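Local coordinates for 190aa long hypothetical protein (Pyrococcus horikoshii, PDB 2DDZ) that is of unknown function but forms a hexamer and probably shares ancestry with class II aminoacyl-tRNA synthetases, at residues E[123-128]-E[132-137]; E[75-78]-E[82-85]; E[49-52]-E[56-59]. One frame throughout, in Å; residues are numbered along the deposited sequence.

How the interactions relate
From the N terminus, the chain first closes interaction 3, where the loop residues 49-52 after strand 36-45 meet the helix 54-59 that follows them. Interaction 2 comes next: residues 75-78 leave strand 68-75 and turn back onto the start of helix 81-100. Interaction 1 is last, the hairpin of strands 118-128 and 131-139. The three follow in series, neither nested nor crossed, yet the hairpin touches both of the others. Ile132 N probably bonds to Leu75 O, setting strand 131-139 beside strand 68-75, and Val52 packs on Ile124 and Thr126. Interactions 2 and 3 stay apart, their nearest atoms about 9 Å from each other.

Interaction 1: E[123-128]-E[132-137]; sequences SIATVS and IKIHIG
Ser123 and Ile124 meet His135 in an antiparallel beta hairpin of strands 118-128 and 131-139, within the mixed sheet of the domain. The backbone ladder runs through two hydrogen-bonded pairs, Ile124 with His135 and Thr126 with Lys133. His135 N reaches Ile124 O at 2.9 Å, and Lys133 N meets Thr126 O at 3.0 Å.

One side chain joins the ladder. A first torsion of -176° turns the Ser123 hydroxyl away from the backbone N and across the gap to His135 O, 2.8 Å from OG; this oxygen is gripped twice, by Ser123 OG and by Ile124 N at 3.1 Å. Gln88 of helix 81-100 also bonds to the hydroxyl. With an alanine here, His135 O would probably keep the Ile124 N bond alone and Gln88 would lose its partner on the strand.

Apolar contacts lie on the face bearing Ala125, Val127, Ile132, Ile134 and Ile136, where helix 81-100 packs on Ala125 and Ile136. The other face carries polar ends with partners farther off: His135 NE2 bonds to His70 and its ring stacks on Tyr16, Lys133 NZ bonds to the carbonyls of Ala20 and Arg22, and Thr126 OG1 bonds to Arg187 O of a second subunit, bringing the hairpin into the hexamer interface. Between the strands on the helix-covered face, Val127 CG1 lies 4.4 Å from Ile132 CG1.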
ATOM      1  N   SER E 123     -20.631 -10.077 -14.783  1.00 34.54           N
ATOM      2  CA  SER E 123     -19.941  -9.098 -13.964  1.00 31.01           C
ATOM      3  C   SER E 123     -18.449  -9.338 -13.973  1.00 27.95           C
ATOM      4  O   SER E 123     -17.985 -10.427 -14.296  1.00 33.67           O
ATOM      5  CB  SER E 123     -20.463  -9.180 -12.516  1.00 25.82           C
ATOM      6  OG  SER E 123     -19.886  -8.189 -11.679  1.00 29.10           O
ATOM      7  N   ILE E 124     -17.701  -8.307 -13.613  1.00 28.27           N
ATOM      8  CA  ILE E 124     -16.270  -8.420 -13.546  1.00 25.20           C
ATOM      9  C   ILE E 124     -15.734  -7.303 -12.675  1.00 30.31           C
ATOM     10  O   ILE E 124     -16.277  -6.191 -12.664  1.00 26.50           O
ATOM     11  CB  ILE E 124     -15.636  -8.391 -14.970  1.00 33.61           C
ATOM     12  CG1 ILE E 124     -14.354  -9.240 -14.963  1.00 26.16           C
ATOM     13  CG2 ILE E 124     -15.357  -6.954 -15.415  1.00 21.31           C
ATOM     14  CD1 ILE E 124     -13.268  -8.648 -14.112  1.00 61.25           C
ATOM     15  N   ALA E 125     -14.690  -7.617 -11.912  1.00 34.18           N
ATOM     16  CA  ALA E 125     -14.055  -6.646 -11.026  1.00 29.01           C
ATOM     17  C   ALA E 125     -12.559  -6.649 -11.254  1.00 27.71           C
ATOM     18  O   ALA E 125     -11.952  -7.709 -11.342  1.00 26.67           O
ATOM     19  CB  ALA E 125     -14.341  -6.994  -9.577  1.00 26.61           C
ATOM     20  N   THR E 126     -11.959  -5.471 -11.332  1.00 21.26           N
ATOM     21  CA  THR E 126     -10.527  -5.404 -11.536  1.00 27.20           C
ATOM     22  C   THR E 126      -9.968  -4.054 -11.109  1.00 26.06           C
ATOM     23  O   THR E 126     -10.644  -3.273 -10.449  1.00 30.45           O
ATOM     24  CB  THR E 126     -10.145  -5.694 -13.021  1.00 29.16           C
ATOM     25  OG1 THR E 126      -8.719  -5.747 -13.139  1.00 31.37           O
ATOM     26  CG2 THR E 126     -10.683  -4.615 -13.949  1.00 15.88           C
ATOM     27  N   VAL E 127      -8.719  -3.784 -11.451  1.00 24.74           N
ATOM     28  CA  VAL E 127      -8.122  -2.519 -11.065  1.00 23.01           C
ATOM     29  C   VAL E 127      -7.316  -1.940 -12.200  1.00 25.67           C
ATOM     30  O   VAL E 127      -6.992  -2.635 -13.177  1.00 23.23           O
ATOM     31  CB  VAL E 127      -7.152  -2.666  -9.842  1.00 23.11           C
ATOM     32  CG1 VAL E 127      -7.856  -3.340  -8.675  1.00 30.25           C
ATOM     33  CG2 VAL E 127      -5.911  -3.440 -10.256  1.00 17.01           C
ATOM     34  N   SER E 128      -7.008  -0.656 -12.047  1.00 23.69           N
ATOM     35  CA  SER E 128      -6.191   0.102 -12.985  1.00 31.26           C
ATOM     36  C   SER E 128      -5.087   0.651 -12.076  1.00 27.62           C
ATOM     37  O   SER E 128      -5.173   0.531 -10.860  1.00 27.78           O
ATOM     38  CB  SER E 128      -6.982   1.266 -13.585  1.00 30.80           C
ATOM     39  OG  SER E 128      -7.199   2.274 -12.622  1.00 28.77           O
ATOM     40  N   ILE E 132     -10.294   1.254  -8.730  1.00 22.97           N
ATOM     41  CA  ILE E 132     -11.010  -0.015  -8.764  1.00 22.90           C
ATOM     42  C   ILE E 132     -12.111   0.185  -9.800  1.00 33.55           C
ATOM     43  O   ILE E 132     -12.790   1.217  -9.794  1.00 31.98           O
ATOM     44  CB  ILE E 132     -11.684  -0.340  -7.412  1.00 31.14           C
ATOM     45  CG1 ILE E 132     -10.657  -0.878  -6.411  1.00 35.11           C
ATOM     46  CG2 ILE E 132     -12.798  -1.344  -7.617  1.00 33.07           C
ATOM     47  CD1 ILE E 132      -9.597   0.124  -6.047  1.00 67.57           C
ATOM     48  N   LYS E 133     -12.282  -0.797 -10.679  1.00 31.62           N
ATOM     49  CA  LYS E 133     -13.286  -0.736 -11.728  1.00 26.48           C
ATOM     50  C   LYS E 133     -14.146  -1.979 -11.748  1.00 29.59           C
ATOM     51  O   LYS E 133     -13.636  -3.092 -11.876  1.00 34.59           O
ATOM     52  CB  LYS E 133     -12.619  -0.564 -13.097  1.00 28.40           C
ATOM     53  CG  LYS E 133     -12.175   0.851 -13.364  1.00 28.79           C
ATOM     54  CD  LYS E 133     -13.363   1.801 -13.268  1.00 39.43           C
ATOM     55  CE  LYS E 133     -14.446   1.511 -14.327  1.00 35.02           C
ATOM     56  NZ  LYS E 133     -14.334   2.375 -15.544  1.00 34.79           N
ATOM     57  N   ILE E 134     -15.458  -1.778 -11.647  1.00 28.88           N
ATOM     58  CA  ILE E 134     -16.425  -2.875 -11.632  1.00 27.48           C
ATOM     59  C   ILE E 134     -17.548  -2.748 -12.661  1.00 27.25           C
ATOM     60  O   ILE E 134     -18.091  -1.670 -12.867  1.00 29.60           O
ATOM     61  CB  ILE E 134     -17.135  -2.982 -10.247  1.00 33.96           C
ATOM     62  CG1 ILE E 134     -16.122  -3.186  -9.123  1.00 33.09           C
ATOM     63  CG2 ILE E 134     -18.152  -4.107 -10.269  1.00 29.51           C
ATOM     64  CD1 ILE E 134     -14.924  -3.974  -9.538  1.00 60.88           C
ATOM     65  N   HIS E 135     -17.906  -3.853 -13.299  1.00 25.31           N
ATOM     66  CA  HIS E 135     -19.028  -3.839 -14.225  1.00 29.02           C
ATOM     67  C   HIS E 135     -20.053  -4.889 -13.831  1.00 30.16           C
ATOM     68  O   HIS E 135     -19.703  -5.995 -13.441  1.00 37.93           O
ATOM     69  CB  HIS E 135     -18.618  -4.114 -15.679  1.00 35.73           C
ATOM     70  CG  HIS E 135     -19.791  -4.299 -16.603  1.00 36.32           C
ATOM     71  ND1 HIS E 135     -20.274  -5.539 -16.960  1.00 35.52           N
ATOM     72  CD2 HIS E 135     -20.621  -3.395 -17.182  1.00 32.05           C
ATOM     73  CE1 HIS E 135     -21.349  -5.393 -17.717  1.00 34.91           C
ATOM     74  NE2 HIS E 135     -21.580  -4.103 -17.866  1.00 35.70           N
ATOM     75  N   ILE E 136     -21.325  -4.525 -13.911  1.00 34.04           N
ATOM     76  CA  ILE E 136     -22.395  -5.470 -13.634  1.00 35.76           C
ATOM     77  C   ILE E 136     -23.356  -5.291 -14.790  1.00 36.00           C
ATOM     78  O   ILE E 136     -23.616  -4.167 -15.211  1.00 33.87           O
ATOM     79  CB  ILE E 136     -23.178  -5.180 -12.340  1.00 34.71           C
ATOM     80  CG1 ILE E 136     -22.297  -5.376 -11.107  1.00 35.56           C
ATOM     81  CG2 ILE E 136     -24.397  -6.095 -12.277  1.00 25.47           C
ATOM     82  CD1 ILE E 136     -21.352  -4.233 -10.882  1.00 69.92           C
ATOM     83  N   GLY E 137     -23.869  -6.403 -15.303  1.00 36.94           N
ATOM     84  CA  GLY E 137     -24.801  -6.347 -16.407  1.00 38.11           C
ATOM     85  C   GLY E 137     -25.961  -7.273 -16.127  1.00 39.58           C
ATOM     86  O   GLY E 137     -25.758  -8.398 -15.686  1.00 39.63           O
TER

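Interaction 2: E[75-78]-E[82-85]; sequences LFWH and LLAS
Leu83 CD2 meets the Trp77 ring at its edge, in the plane of the indole, 3.7 Å from CE3. The two side chains cross at about a right angle, and the methyl abuts the benzene side of the ring system instead of lying over a face. The same CD2 is 4.1 Å from Trp77 CB and 3.8 Å from His78 O, so one leucine branch fits between the indole and the backbone that follows it. The first torsion of Leu83 puts CG anti to its backbone N (chi1 174°), which carries the branch from the helix to the loop.

Around this first shell, the indole is held from two further directions. Leu75 CD1 lies 3.4 Å above one face of the Trp77 ring, offset toward the rim, and Trp77 NE1 hydrogen-bonds to Asp35 OD2. The other carboxylate oxygen of Asp35 accepts from Phe76 N, so a single side chain ties both the loop backbone and the indole. Phe76 is the centre of an inverse gamma turn, closed by a weak bond of 2.9 Å from Trp77 N to Leu75 O, which reverses the chain as it leaves strand 68-75 for helix 81-100. Farther along that helix, Leu87 packs on both Leu75 and Trp77.

Beyond the chain, Trp77 touches Leu82 of a second subunit, and the ring of His78, poorly ordered, meets His78 of that subunit. No hydrogen bond links residues 75-78 to 82-85; the contact is made by van der Waals packing, while Asp35 holds the NE1 side and is likely to limit rotation of the indole, with Leu83 packed against the CE3 edge.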
ATOM      1  N   LEU E  75     -13.942   3.424  -8.173  1.00 28.77           N
ATOM      2  CA  LEU E  75     -13.598   3.871  -6.838  1.00 31.13           C
ATOM      3  C   LEU E  75     -12.104   4.139  -6.739  1.00 34.01           C
ATOM      4  O   LEU E  75     -11.268   3.262  -6.980  1.00 36.29           O
ATOM      5  CB  LEU E  75     -14.006   2.809  -5.805  1.00 34.55           C
ATOM      6  CG  LEU E  75     -15.501   2.488  -5.742  1.00 38.65           C
ATOM      7  CD1 LEU E  75     -15.758   1.471  -4.662  1.00 41.13           C
ATOM      8  CD2 LEU E  75     -16.284   3.764  -5.460  1.00 37.80           C
ATOM      9  N   PHE E  76     -11.776   5.364  -6.372  1.00 28.73           N
ATOM     10  CA  PHE E  76     -10.397   5.754  -6.237  1.00 33.38           C
ATOM     11  C   PHE E  76      -9.902   5.432  -4.837  1.00 31.47           C
ATOM     12  O   PHE E  76      -9.656   6.309  -4.010  1.00 35.39           O
ATOM     13  CB  PHE E  76     -10.260   7.235  -6.573  1.00 33.82           C
ATOM     14  CG  PHE E  76     -10.610   7.545  -8.000  1.00 40.33           C
ATOM     15  CD1 PHE E  76     -11.939   7.727  -8.382  1.00 27.77           C
ATOM     16  CD2 PHE E  76      -9.611   7.599  -8.977  1.00 28.96           C
ATOM     17  CE1 PHE E  76     -12.268   7.960  -9.727  1.00 30.92           C
ATOM     18  CE2 PHE E  76      -9.928   7.834 -10.324  1.00 33.42           C
ATOM     19  CZ  PHE E  76     -11.257   8.014 -10.699  1.00 27.88           C
ATOM     20  N   TRP E  77      -9.790   4.140  -4.587  1.00 31.70           N
ATOM     21  CA  TRP E  77      -9.326   3.617  -3.320  1.00 41.45           C
ATOM     22  C   TRP E  77      -8.027   2.937  -3.668  1.00 41.78           C
ATOM     23  O   TRP E  77      -7.545   3.080  -4.785  1.00 47.70           O
ATOM     24  CB  TRP E  77     -10.331   2.593  -2.789  1.00 38.60           C
ATOM     25  CG  TRP E  77     -11.698   3.173  -2.564  1.00 45.00           C
ATOM     26  CD1 TRP E  77     -12.077   4.480  -2.724  1.00 44.40           C
ATOM     27  CD2 TRP E  77     -12.853   2.480  -2.080  1.00 45.22           C
ATOM     28  NE1 TRP E  77     -13.390   4.642  -2.363  1.00 43.76           N
ATOM     29  CE2 TRP E  77     -13.892   3.431  -1.964  1.00 50.18           C
ATOM     30  CE3 TRP E  77     -13.111   1.148  -1.730  1.00 43.03           C
ATOM     31  CZ2 TRP E  77     -15.169   3.091  -1.508  1.00 46.84           C
ATOM     32  CZ3 TRP E  77     -14.380   0.811  -1.279  1.00 37.34           C
ATOM     33  CH2 TRP E  77     -15.392   1.781  -1.171  1.00 42.48           C
ATOM     34  N   HIS E  78      -7.452   2.200  -2.727  1.00 40.25           N
ATOM     35  CA  HIS E  78      -6.212   1.501  -3.024  1.00 47.70           C
ATOM     36  C   HIS E  78      -6.561   0.488  -4.116  1.00 45.73           C
ATOM     37  O   HIS E  78      -7.471  -0.318  -3.940  1.00 54.29           O
ATOM     38  CB  HIS E  78      -5.687   0.760  -1.794  1.00 51.57           C
ATOM     39  CG  HIS E  78      -4.312   0.193  -1.981  1.00 71.88           C
ATOM     40  ND1 HIS E  78      -3.839  -0.882  -1.261  1.00 77.28           N
ATOM     41  CD2 HIS E  78      -3.304   0.566  -2.805  1.00 75.56           C
ATOM     42  CE1 HIS E  78      -2.598  -1.148  -1.633  1.00 76.84           C
ATOM     43  NE2 HIS E  78      -2.250  -0.283  -2.568  1.00 81.62           N
ATOM     44  N   LEU E  82      -8.083  -7.771  -4.315  1.00 32.94           N
ATOM     45  CA  LEU E  82      -8.946  -8.410  -3.315  1.00 38.12           C
ATOM     46  C   LEU E  82     -10.098  -7.485  -2.915  1.00 31.81           C
ATOM     47  O   LEU E  82     -11.219  -7.937  -2.710  1.00 34.26           O
ATOM     48  CB  LEU E  82      -8.127  -8.816  -2.091  1.00 24.85           C
ATOM     49  CG  LEU E  82      -7.304 -10.079  -2.389  1.00 34.34           C
ATOM     50  CD1 LEU E  82      -6.304 -10.382  -1.278  1.00 30.73           C
ATOM     51  CD2 LEU E  82      -8.281 -11.235  -2.570  1.00 27.92           C
ATOM     52  N   LEU E  83      -9.817  -6.188  -2.822  1.00 31.65           N
ATOM     53  CA  LEU E  83     -10.844  -5.207  -2.487  1.00 34.41           C
ATOM     54  C   LEU E  83     -11.859  -5.154  -3.624  1.00 32.06           C
ATOM     55  O   LEU E  83     -13.059  -5.140  -3.396  1.00 34.28           O
ATOM     56  CB  LEU E  83     -10.221  -3.817  -2.285  1.00 31.49           C
ATOM     57  CG  LEU E  83     -11.185  -2.636  -2.069  1.00 39.69           C
ATOM     58  CD1 LEU E  83     -12.199  -2.956  -0.971  1.00 31.09           C
ATOM     59  CD2 LEU E  83     -10.380  -1.396  -1.706  1.00 36.89           C
ATOM     60  N   ALA E  84     -11.366  -5.138  -4.859  1.00 36.04           N
ATOM     61  CA  ALA E  84     -12.243  -5.097  -6.019  1.00 30.10           C
ATOM     62  C   ALA E  84     -13.175  -6.317  -6.042  1.00 30.55           C
ATOM     63  O   ALA E  84     -14.380  -6.187  -6.248  1.00 28.48           O
ATOM     64  CB  ALA E  84     -11.406  -5.046  -7.307  1.00 23.44           C
ATOM     65  N   SER E  85     -12.603  -7.497  -5.829  1.00 20.05           N
ATOM     66  CA  SER E  85     -13.362  -8.733  -5.844  1.00 24.48           C
ATOM     67  C   SER E  85     -14.388  -8.807  -4.705  1.00 38.34           C
ATOM     68  O   SER E  85     -15.534  -9.212  -4.920  1.00 34.86           O
ATOM     69  CB  SER E  85     -12.403  -9.920  -5.760  1.00 18.85           C
ATOM     70  OG  SER E  85     -13.118 -11.135  -5.822  1.00 31.20           O
TER

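Interaction 3: E[49-52]-E[56-59]; sequences EEMV and DLRL. With GOL (glycerol), chain R.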
ATOM      1  N   GLU E  49     -10.381  -7.491 -27.147  1.00 40.94           N
ATOM      2  CA  GLU E  49      -9.285  -6.668 -26.654  1.00 44.79           C
ATOM      3  C   GLU E  49      -9.710  -5.900 -25.413  1.00 50.03           C
ATOM      4  O   GLU E  49      -8.889  -5.263 -24.752  1.00 52.42           O
ATOM      5  CB  GLU E  49      -8.823  -5.679 -27.730  1.00 50.29           C
ATOM      6  CG  GLU E  49      -9.958  -4.888 -28.366  1.00 61.78           C
ATOM      7  CD  GLU E  49     -10.473  -5.529 -29.645  1.00 69.24           C
ATOM      8  OE1 GLU E  49     -10.465  -6.777 -29.743  1.00 63.01           O
ATOM      9  OE2 GLU E  49     -10.896  -4.781 -30.552  1.00 74.34           O
ATOM     10  N   GLU E  50     -10.998  -5.953 -25.102  1.00 51.31           N
ATOM     11  CA  GLU E  50     -11.517  -5.263 -23.932  1.00 45.15           C
ATOM     12  C   GLU E  50     -11.925  -6.255 -22.839  1.00 37.89           C
ATOM     13  O   GLU E  50     -12.293  -5.850 -21.736  1.00 47.31           O
ATOM     14  CB  GLU E  50     -12.722  -4.397 -24.315  1.00 39.99           C
ATOM     15  CG  GLU E  50     -12.426  -3.275 -25.309  1.00 54.18           C
ATOM     16  CD  GLU E  50     -11.549  -2.172 -24.731  1.00 55.58           C
ATOM     17  OE1 GLU E  50     -11.530  -1.995 -23.493  1.00 58.86           O
ATOM     18  OE2 GLU E  50     -10.892  -1.467 -25.521  1.00 64.39           O
ATOM     19  N   MET E  51     -11.867  -7.550 -23.146  1.00 32.42           N
ATOM     20  CA  MET E  51     -12.237  -8.577 -22.176  1.00 40.13           C
ATOM     21  C   MET E  51     -11.272  -8.590 -20.990  1.00 35.24           C
ATOM     22  O   MET E  51     -10.054  -8.591 -21.169  1.00 32.33           O
ATOM     23  CB  MET E  51     -12.264  -9.962 -22.835  1.00 41.28           C
ATOM     24  CG  MET E  51     -13.448 -10.212 -23.752  1.00 43.32           C
ATOM     25  SD  MET E  51     -13.568 -11.897 -24.279  1.00 36.08           S
ATOM     26  CE  MET E  51     -14.522 -12.442 -23.065  1.00 43.37           C
ATOM     27  N   VAL E  52     -11.822  -8.599 -19.781  1.00 34.80           N
ATOM     28  CA  VAL E  52     -11.002  -8.589 -18.572  1.00 36.36           C
ATOM     29  C   VAL E  52     -10.800  -9.972 -17.955  1.00 39.39           C
ATOM     30  O   VAL E  52      -9.728 -10.272 -17.440  1.00 28.95           O
ATOM     31  CB  VAL E  52     -11.605  -7.630 -17.511  1.00 34.66           C
ATOM     32  CG1 VAL E  52     -10.900  -7.812 -16.174  1.00 29.95           C
ATOM     33  CG2 VAL E  52     -11.462  -6.169 -17.986  1.00 27.71           C
ATOM     34  N   ASP E  56     -12.344 -16.042 -19.705  1.00 38.16           N
ATOM     35  CA  ASP E  56     -13.234 -15.873 -20.854  1.00 40.86           C
ATOM     36  C   ASP E  56     -12.386 -15.900 -22.114  1.00 45.92           C
ATOM     37  O   ASP E  56     -12.808 -16.433 -23.143  1.00 44.91           O
ATOM     38  CB  ASP E  56     -14.019 -14.546 -20.792  1.00 34.79           C
ATOM     39  CG  ASP E  56     -15.160 -14.576 -19.771  1.00 46.11           C
ATOM     40  OD1 ASP E  56     -15.495 -15.675 -19.273  1.00 46.56           O
ATOM     41  OD2 ASP E  56     -15.728 -13.499 -19.472  1.00 45.86           O
ATOM     42  N   LEU E  57     -11.186 -15.323 -22.035  1.00 41.13           N
ATOM     43  CA  LEU E  57     -10.280 -15.315 -23.181  1.00 43.23           C
ATOM     44  C   LEU E  57      -9.849 -16.742 -23.525  1.00 39.98           C
ATOM     45  O   LEU E  57      -9.894 -17.143 -24.679  1.00 48.84           O
ATOM     46  CB  LEU E  57      -9.035 -14.461 -22.889  1.00 42.58           C
ATOM     47  CG  LEU E  57      -9.268 -12.951 -22.741  1.00 53.48           C
ATOM     48  CD1 LEU E  57      -8.008 -12.280 -22.224  1.00 50.28           C
ATOM     49  CD2 LEU E  57      -9.686 -12.360 -24.081  1.00 41.48           C
ATOM     50  N   ARG E  58      -9.443 -17.511 -22.519  1.00 39.20           N
ATOM     51  CA  ARG E  58      -9.001 -18.885 -22.748  1.00 43.13           C
ATOM     52  C   ARG E  58     -10.124 -19.758 -23.312  1.00 37.95           C
ATOM     53  O   ARG E  58      -9.904 -20.543 -24.238  1.00 45.94           O
ATOM     54  CB  ARG E  58      -8.456 -19.504 -21.445  1.00 29.09           C
ATOM     55  CG  ARG E  58      -7.078 -18.998 -21.026  1.00 29.56           C
ATOM     56  CD  ARG E  58      -6.743 -19.393 -19.573  1.00 38.79           C
ATOM     57  NE  ARG E  58      -6.853 -20.836 -19.335  1.00 33.49           N
ATOM     58  CZ  ARG E  58      -6.018 -21.745 -19.831  1.00 34.70           C
ATOM     59  NH1 ARG E  58      -4.998 -21.373 -20.597  1.00 31.34           N
ATOM     60  NH2 ARG E  58      -6.200 -23.029 -19.562  1.00 24.72           N
ATOM     61  N   LEU E  59     -11.321 -19.631 -22.750  1.00 40.60           N
ATOM     62  CA  LEU E  59     -12.471 -20.409 -23.212  1.00 45.01           C
ATOM     63  C   LEU E  59     -13.093 -19.810 -24.480  1.00 44.01           C
ATOM     64  O   LEU E  59     -14.021 -20.385 -25.051  1.00 46.60           O
ATOM     65  CB  LEU E  59     -13.543 -20.480 -22.118  1.00 41.91           C
ATOM     66  CG  LEU E  59     -13.149 -21.078 -20.763  1.00 49.08           C
ATOM     67  CD1 LEU E  59     -14.336 -21.012 -19.817  1.00 47.86           C
ATOM     68  CD2 LEU E  59     -12.689 -22.514 -20.935  1.00 46.06           C
TER
HETATM   69  C1  GOL R 505     -16.685  -8.224 -18.730  1.00 50.14           C
HETATM   70  O1  GOL R 505     -17.063  -6.917 -19.139  1.00 44.63           O
HETATM   71  C2  GOL R 505     -15.584  -8.787 -19.635  1.00 49.19           C
HETATM   72  O2  GOL R 505     -14.442  -7.919 -19.586  1.00 51.16           O
HETATM   73  C3  GOL R 505     -15.214 -10.196 -19.143  1.00 46.25           C
HETATM   74  O3  GOL R 505     -14.190 -10.775 -19.956  1.00 54.41           O
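Val52 N holds a bound glycerol, probably taken from the crystallisation liquor, with a 2.7 Å bond to its O2 (156°) and a weak, bent one to O3. The glycerol O3 in turn donates to Asp56 OD2 at 3.2 Å, so the small molecule bridges the loop 49-52 and the short helix 54-59. Tyr16 OH and Asp53 N also bond to the glycerol.

Met51 does the direct packing. Its CB lies 3.7 Å from Leu57 CD2, which also sits 3.9 Å from Met51 SD, the two side chains sliding past each other in opposite directions. Met51 CB also lies 3.6 Å from the glycerol O3. Val46 and Ile63 add to the apolar surroundings of Met51.

Around the loop, Glu50 forms a salt bridge with Arg22, and Met51 O accepts from Arg187 NE of a second subunit. Loop and helix are thus joined directly by apolar packing, while the polar link between Val52 N and Asp56 runs through a molecule probably from the crystallisation liquor, and so need not be part of the native protein.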